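Multicopper oxidase type 1 (Nitrosomonas europaea, PDB 3G5W) binds copper and probably works as a two-domain, laccase-like multicopper oxidase, with copper-oxygen clusters held between neighbouring copies of the chain. Local coordinates at residues T45-N50 with T87-F92; H200-H205 with W248-H253. All blocks are in the same frame, centred on the assembly; numbering follows the deposited sequence.

Contact 1: residues T45-N50 with T87-F92; sequences TVNVTN and TFTYKF
Val46 and Val48 pair with Tyr90 and Phe88 through four backbone hydrogen bonds that join 45-50 to 87-92 as antiparallel strands. Val46 N gives to Tyr90 O at 2.8 Å and Tyr90 N returns to Val46 O; Val48 and Phe88 exchange the same two bonds. Polar side chains meet on the face of Thr45, Asn47, Thr49, Thr87, Thr89 and Lys91. Thr89 OG1 donates to a lone pair of Asn47 OD1 in the carbonyl plane, a short 2.6 Å bond, while Asn47 ND2 is taken by Glu4 and Asp6. The hydroxyls Thr49 OG1 and Thr87 OG1 lie 2.8 Å apart in a hydrogen bond. The Lys91 chain runs alongside Thr45, and its bend at the last torsion (chi4 -82°) brings NZ to 3.1 Å from Thr45 OG1, to which it donates a hydrogen bond. Thr45 CG2 rests on Thr89 CG2 at 3.6 Å. An alanine in place of Thr45 would probably leave the Lys91 ammonium without this acceptor and open a gap beside the Thr89 methyl. On the other face Val48 CG2 touches the Tyr90 ring edge at CD2, 3.8 Å away. Tyr90 OH bonds to Gln79 and the backbone of Ile58. In this sheet of the first cupredoxin-like domain, 43-50 sits between antiparallel 87-93 and parallel 2-15.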
loop_
_atom_site.group_PDB
_atom_site.type_symbol
_atom_site.label_atom_id
_atom_site.label_comp_id
_atom_site.label_asym_id
_atom_site.label_seq_id
_atom_site.Cartn_x
_atom_site.Cartn_y
_atom_site.Cartn_z
ATOM N N THR A 45 30.438 -9.017 -14.657
ATOM C CA THR A 45 30.137 -9.195 -16.075
ATOM C C THR A 45 29.132 -10.337 -16.221
ATOM O O THR A 45 29.352 -11.443 -15.712
ATOM C CB THR A 45 31.420 -9.522 -16.889
ATOM O OG1 THR A 45 32.343 -8.434 -16.789
ATOM C CG2 THR A 45 31.095 -9.761 -18.356
ATOM N N VAL A 46 28.022 -10.077 -16.907
ATOM C CA VAL A 46 27.024 -11.121 -17.129
ATOM C C VAL A 46 26.721 -11.268 -18.615
ATOM O O VAL A 46 26.247 -10.324 -19.250
ATOM C CB VAL A 46 25.705 -10.874 -16.348
ATOM C CG1 VAL A 46 24.786 -12.088 -16.466
ATOM C CG2 VAL A 46 25.988 -10.569 -14.876
ATOM N N ASN A 47 27.016 -12.448 -19.153
ATOM C CA ASN A 47 26.707 -12.774 -20.545
ATOM C C ASN A 47 25.349 -13.454 -20.611
ATOM O O ASN A 47 25.151 -14.524 -20.031
ATOM C CB ASN A 47 27.805 -13.659 -21.159
ATOM C CG ASN A 47 29.191 -13.072 -20.977
ATOM O OD1 ASN A 47 29.492 -11.991 -21.479
ATOM N ND2 ASN A 47 30.036 -13.774 -20.233
ATOM N N VAL A 48 24.410 -12.808 -21.296
ATOM C CA VAL A 48 23.022 -13.271 -21.357
ATOM C C VAL A 48 22.629 -13.744 -22.762
ATOM O O VAL A 48 22.566 -12.940 -23.691
ATOM C CB VAL A 48 22.048 -12.157 -20.871
ATOM C CG1 VAL A 48 20.605 -12.660 -20.863
ATOM C CG2 VAL A 48 22.449 -11.684 -19.488
ATOM N N THR A 49 22.362 -15.043 -22.896
ATOM C CA THR A 49 21.965 -15.640 -24.177
ATOM C C THR A 49 20.478 -15.977 -24.220
ATOM O O THR A 49 19.975 -16.756 -23.404
ATOM C CB THR A 49 22.802 -16.903 -24.501
ATOM O OG1 THR A 49 24.195 -16.575 -24.444
ATOM C CG2 THR A 49 22.478 -17.417 -25.887
ATOM N N ASN A 50 19.780 -15.398 -25.191
ATOM C CA ASN A 50 18.337 -15.574 -25.312
ATOM C C ASN A 50 17.986 -16.811 -26.134
ATOM O O ASN A 50 18.114 -16.805 -27.360
ATOM C CB ASN A 50 17.716 -14.315 -25.925
ATOM C CG ASN A 50 16.195 -14.370 -26.012
ATOM O OD1 ASN A 50 15.566 -13.398 -26.431
ATOM N ND2 ASN A 50 15.601 -15.489 -25.627
ATOM N N THR A 87 23.385 -12.934 -27.873
ATOM C CA THR A 87 24.006 -12.811 -26.553
ATOM C C THR A 87 24.380 -11.351 -26.295
ATOM O O THR A 87 25.009 -10.696 -27.142
ATOM C CB THR A 87 25.262 -13.723 -26.432
ATOM O OG1 THR A 87 24.892 -15.082 -26.684
ATOM C CG2 THR A 87 25.895 -13.636 -25.036
ATOM N N PHE A 88 23.978 -10.842 -25.131
ATOM C CA PHE A 88 24.267 -9.470 -24.731
ATOM C C PHE A 88 25.038 -9.507 -23.415
ATOM O O PHE A 88 24.729 -10.298 -22.531
ATOM C CB PHE A 88 22.950 -8.696 -24.584
ATOM C CG PHE A 88 23.114 -7.214 -24.367
ATOM C CD1 PHE A 88 23.301 -6.698 -23.087
ATOM C CD2 PHE A 88 23.029 -6.325 -25.442
ATOM C CE1 PHE A 88 23.440 -5.326 -22.877
ATOM C CE2 PHE A 88 23.161 -4.949 -25.246
ATOM C CZ PHE A 88 23.368 -4.444 -23.957
ATOM N N THR A 89 26.045 -8.654 -23.291
ATOM C CA THR A 89 26.876 -8.634 -22.099
ATOM C C THR A 89 26.646 -7.382 -21.250
ATOM O O THR A 89 26.778 -6.254 -21.735
ATOM C CB THR A 89 28.366 -8.783 -22.469
ATOM O OG1 THR A 89 28.574 -10.082 -23.054
ATOM C CG2 THR A 89 29.254 -8.635 -21.243
ATOM N N TYR A 90 26.306 -7.601 -19.981
ATOM C CA TYR A 90 26.176 -6.519 -19.000
ATOM C C TYR A 90 27.442 -6.402 -18.163
ATOM O O TYR A 90 27.988 -7.416 -17.718
ATOM C CB TYR A 90 24.965 -6.769 -18.091
ATOM C CG TYR A 90 23.653 -6.777 -18.843
ATOM C CD1 TYR A 90 22.951 -5.590 -19.066
ATOM C CD2 TYR A 90 23.119 -7.959 -19.333
ATOM C CE1 TYR A 90 21.747 -5.588 -19.754
ATOM C CE2 TYR A 90 21.912 -7.965 -20.039
ATOM C CZ TYR A 90 21.238 -6.776 -20.238
ATOM O OH TYR A 90 20.058 -6.768 -20.936
ATOM N N LYS A 91 27.904 -5.166 -17.968
ATOM C CA LYS A 91 29.089 -4.873 -17.164
ATOM C C LYS A 91 28.800 -3.742 -16.190
ATOM O O LYS A 91 28.494 -2.622 -16.598
ATOM C CB LYS A 91 30.284 -4.505 -18.054
ATOM C CG LYS A 91 30.981 -5.706 -18.664
ATOM C CD LYS A 91 32.168 -5.286 -19.518
ATOM C CE LYS A 91 32.881 -6.504 -20.094
ATOM N NZ LYS A 91 33.839 -7.114 -19.117
ATOM N N PHE A 92 28.889 -4.042 -14.899
ATOM C CA PHE A 92 28.601 -3.041 -13.882
ATOM C C PHE A 92 29.388 -3.311 -12.602
ATOM O O PHE A 92 29.804 -4.446 -12.345
ATOM C CB PHE A 92 27.083 -2.949 -13.612
ATOM C CG PHE A 92 26.444 -4.258 -13.214
ATOM C CD1 PHE A 92 26.345 -4.617 -11.875
ATOM C CD2 PHE A 92 25.936 -5.122 -14.179
ATOM C CE1 PHE A 92 25.757 -5.824 -11.494
ATOM C CE2 PHE A 92 25.348 -6.337 -13.815
ATOM C CZ PHE A 92 25.259 -6.689 -12.470
#

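Contact 2: residues H200-H205 with W248-H253; sequences HAIHTH and WMIHDH. With C2O (Cu-O-Cu linkage), chain P; C1O (Cu-O linkage), chain H.
His251, on strand 247-252, and His205, just past the end of strand 200-204, reach copper CU2 of the Cu-O-Cu linkage, each through NE2 at 2.0 Å. Their rings meet rim to rim, planes 64° apart, neither lying over the other. Met249 CB sits over the centre of one face of the His205 ring, 3.8 Å from its centroid, while copper CU4 of the Cu-O linkage lies above the opposite face, toward the rim. His203 binds CU4, its NE2 1.9 Å away. His203 CG is anti to the backbone N (chi1 172°), running the ring out alongside His253, which turns its edge toward the His203 face in an offset edge-to-face pair. His253 NE2 binds copper CU3 at 2.3 Å; O1 of the linkage lies between CU3 and CU2.

Three of the rings have second-shell partners: His251 ND1 donates to Asp252 O from above the carbonyl plane, His203 ND1 is held by Asp226 O, and His205 ND1 by Asp72 of the second subunit. In the backbone between them, His203 N donates to His251 O at 2.9 Å.

At the far end, Asp252 OD2 accepts from ND1 of His200 at 2.9 Å, nearly along the C-O axis and in the ring plane. Ala201 N comes to Asp252 OD1 from above the carboxylate plane, also at 2.9 Å. OD2 further accepts from His257 and OD1 from Val254 N, so both buried oxygens are gripped twice. On the sheet face of Ile202, Thr204, Ile250 and Asp252, away from the coppers, Ile250 CD1 packs against Ile202 CG2.

From the second subunit, His105 joins CU2, His61 and His103 bind CU3, and His59 binds CU4. Paired His-X-His motifs supplying half the ligands of a three-copper cluster are the hallmark of the multicopper oxidase trinuclear site.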
loop_
_atom_site.group_PDB
_atom_site.type_symbol
_atom_site.label_atom_id
_atom_site.label_comp_id
_atom_site.label_asym_id
_atom_site.label_seq_id
_atom_site.Cartn_x
_atom_site.Cartn_y
_atom_site.Cartn_z
ATOM N N HIS A 200 1.888 -6.751 -0.643
ATOM C CA HIS A 200 1.784 -7.874 0.277
ATOM C C HIS A 200 1.982 -7.345 1.686
ATOM O O HIS A 200 2.716 -6.378 1.879
ATOM C CB HIS A 200 2.840 -8.939 -0.047
ATOM C CG HIS A 200 2.795 -9.405 -1.467
ATOM N ND1 HIS A 200 1.891 -10.347 -1.911
ATOM C CD2 HIS A 200 3.512 -9.031 -2.551
ATOM C CE1 HIS A 200 2.060 -10.536 -3.208
ATOM N NE2 HIS A 200 3.037 -9.749 -3.620
ATOM N N ALA A 201 1.324 -7.978 2.653
ATOM C CA ALA A 201 1.425 -7.596 4.068
ATOM C C ALA A 201 1.963 -8.781 4.880
ATOM O O ALA A 201 1.188 -9.616 5.354
ATOM C CB ALA A 201 0.070 -7.167 4.584
ATOM N N ILE A 202 3.285 -8.865 5.017
ATOM C CA ILE A 202 3.907 -10.060 5.576
ATOM C C ILE A 202 3.896 -10.011 7.097
ATOM O O ILE A 202 4.568 -9.176 7.712
ATOM C CB ILE A 202 5.343 -10.325 5.033
ATOM C CG1 ILE A 202 5.358 -10.428 3.498
ATOM C CG2 ILE A 202 5.941 -11.591 5.666
ATOM C CD1 ILE A 202 4.427 -11.490 2.919
ATOM N N HIS A 203 3.138 -10.934 7.678
ATOM C CA HIS A 203 2.946 -11.000 9.111
ATOM C C HIS A 203 3.617 -12.248 9.706
ATOM O O HIS A 203 3.436 -13.353 9.195
ATOM C CB HIS A 203 1.444 -10.968 9.414
ATOM C CG HIS A 203 1.124 -11.209 10.851
ATOM N ND1 HIS A 203 1.643 -10.435 11.866
ATOM C CD2 HIS A 203 0.364 -12.156 11.449
ATOM C CE1 HIS A 203 1.213 -10.891 13.029
ATOM N NE2 HIS A 203 0.434 -11.933 12.804
ATOM N N THR A 204 4.411 -12.054 10.767
ATOM C CA THR A 204 5.078 -13.162 11.465
ATOM C C THR A 204 4.566 -13.312 12.907
ATOM O O THR A 204 4.621 -12.365 13.695
ATOM C CB THR A 204 6.629 -12.988 11.464
ATOM O OG1 THR A 204 7.097 -12.792 10.121
ATOM C CG2 THR A 204 7.334 -14.226 12.067
ATOM N N HIS A 205 4.066 -14.500 13.235
ATOM C CA HIS A 205 3.575 -14.809 14.586
ATOM C C HIS A 205 4.717 -14.992 15.582
ATOM O O HIS A 205 5.798 -15.446 15.211
ATOM C CB HIS A 205 2.776 -16.108 14.571
ATOM C CG HIS A 205 1.467 -16.026 13.847
ATOM N ND1 HIS A 205 0.366 -16.753 14.241
ATOM C CD2 HIS A 205 1.081 -15.316 12.760
ATOM C CE1 HIS A 205 -0.643 -16.499 13.422
ATOM N NE2 HIS A 205 -0.237 -15.624 12.518
ATOM N N TRP A 248 5.335 -21.396 14.307
ATOM C CA TRP A 248 4.866 -20.032 14.077
ATOM C C TRP A 248 4.580 -19.747 12.613
ATOM O O TRP A 248 5.440 -19.948 11.756
ATOM C CB TRP A 248 5.913 -19.034 14.563
ATOM C CG TRP A 248 6.323 -19.210 15.992
ATOM C CD1 TRP A 248 7.504 -19.724 16.452
ATOM C CD2 TRP A 248 5.549 -18.881 17.146
ATOM N NE1 TRP A 248 7.518 -19.717 17.830
ATOM C CE2 TRP A 248 6.329 -19.201 18.280
ATOM C CE3 TRP A 248 4.272 -18.328 17.333
ATOM C CZ2 TRP A 248 5.869 -19.003 19.589
ATOM C CZ3 TRP A 248 3.816 -18.127 18.637
ATOM C CH2 TRP A 248 4.619 -18.455 19.746
ATOM N N MET A 249 3.378 -19.260 12.333
ATOM C CA MET A 249 3.014 -18.888 10.972
ATOM C C MET A 249 3.740 -17.630 10.534
ATOM O O MET A 249 3.939 -16.702 11.320
ATOM C CB MET A 249 1.509 -18.635 10.851
ATOM C CG MET A 249 0.619 -19.817 11.165
ATOM S SD MET A 249 0.959 -21.346 10.253
ATOM C CE MET A 249 0.876 -20.789 8.559
ATOM N N ILE A 250 4.152 -17.623 9.274
ATOM C CA ILE A 250 4.462 -16.390 8.567
ATOM C C ILE A 250 3.664 -16.423 7.265
ATOM O O ILE A 250 3.692 -17.418 6.540
ATOM C CB ILE A 250 5.988 -16.178 8.344
ATOM C CG1 ILE A 250 6.245 -15.227 7.169
ATOM C CG2 ILE A 250 6.716 -17.501 8.146
ATOM C CD1 ILE A 250 7.655 -14.696 7.139
ATOM N N HIS A 251 2.918 -15.353 7.001
ATOM C CA HIS A 251 1.998 -15.329 5.869
ATOM C C HIS A 251 1.619 -13.912 5.458
ATOM O O HIS A 251 1.749 -12.967 6.240
ATOM C CB HIS A 251 0.724 -16.129 6.194
ATOM C CG HIS A 251 -0.112 -15.524 7.279
ATOM N ND1 HIS A 251 -1.196 -14.715 7.018
ATOM C CD2 HIS A 251 -0.012 -15.593 8.628
ATOM C CE1 HIS A 251 -1.739 -14.323 8.158
ATOM N NE2 HIS A 251 -1.038 -14.838 9.151
ATOM N N ASP A 252 1.147 -13.787 4.222
ATOM C CA ASP A 252 0.567 -12.551 3.742
ATOM C C ASP A 252 -0.749 -12.364 4.482
ATOM O O ASP A 252 -1.574 -13.290 4.553
ATOM C CB ASP A 252 0.326 -12.641 2.232
ATOM C CG ASP A 252 0.083 -11.289 1.596
ATOM O OD1 ASP A 252 -0.352 -10.341 2.294
ATOM O OD2 ASP A 252 0.318 -11.179 0.381
ATOM N N HIS A 253 -0.936 -11.181 5.055
ATOM C CA HIS A 253 -2.163 -10.887 5.783
ATOM C C HIS A 253 -3.270 -10.324 4.894
ATOM O O HIS A 253 -4.373 -10.046 5.375
ATOM C CB HIS A 253 -1.908 -9.980 6.992
ATOM C CG HIS A 253 -2.855 -10.227 8.127
ATOM N ND1 HIS A 253 -4.193 -9.901 8.063
ATOM C CD2 HIS A 253 -2.659 -10.776 9.350
ATOM C CE1 HIS A 253 -4.783 -10.243 9.193
ATOM N NE2 HIS A 253 -3.873 -10.768 9.995
HETATM CU CU2 C2O P . -1.584 -15.353 11.042
HETATM CU CU3 C2O P . -3.970 -11.098 12.231
HETATM O O1 C2O P . -2.871 -13.429 11.479
HETATM CU CU4 C1O H . -0.778 -12.764 14.054
HETATM O O3 C1O H . 0.840 -12.233 16.297
#

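In the fold
Both strands of contact 1 come earlier in the chain than either strand of contact 2, and the two contacts lie on opposite sides of the chain's centre, their own centres 37 Å apart and nearest atoms about 24 Å apart. They share no sheet: 43-50 and 87-93 belong to a mixed sheet in the first domain, 200-204 and 247-252 to a separate mixed sheet in the second. The first domain also carries the mononuclear copper of His56, Cys104, His111 and Met117, about 9 Å from the side chain of Val48 and built within a single chain. Contact 2 lends four histidines to a copper-oxygen cluster completed by the first domain of another subunit, so these clusters need neighbouring chains.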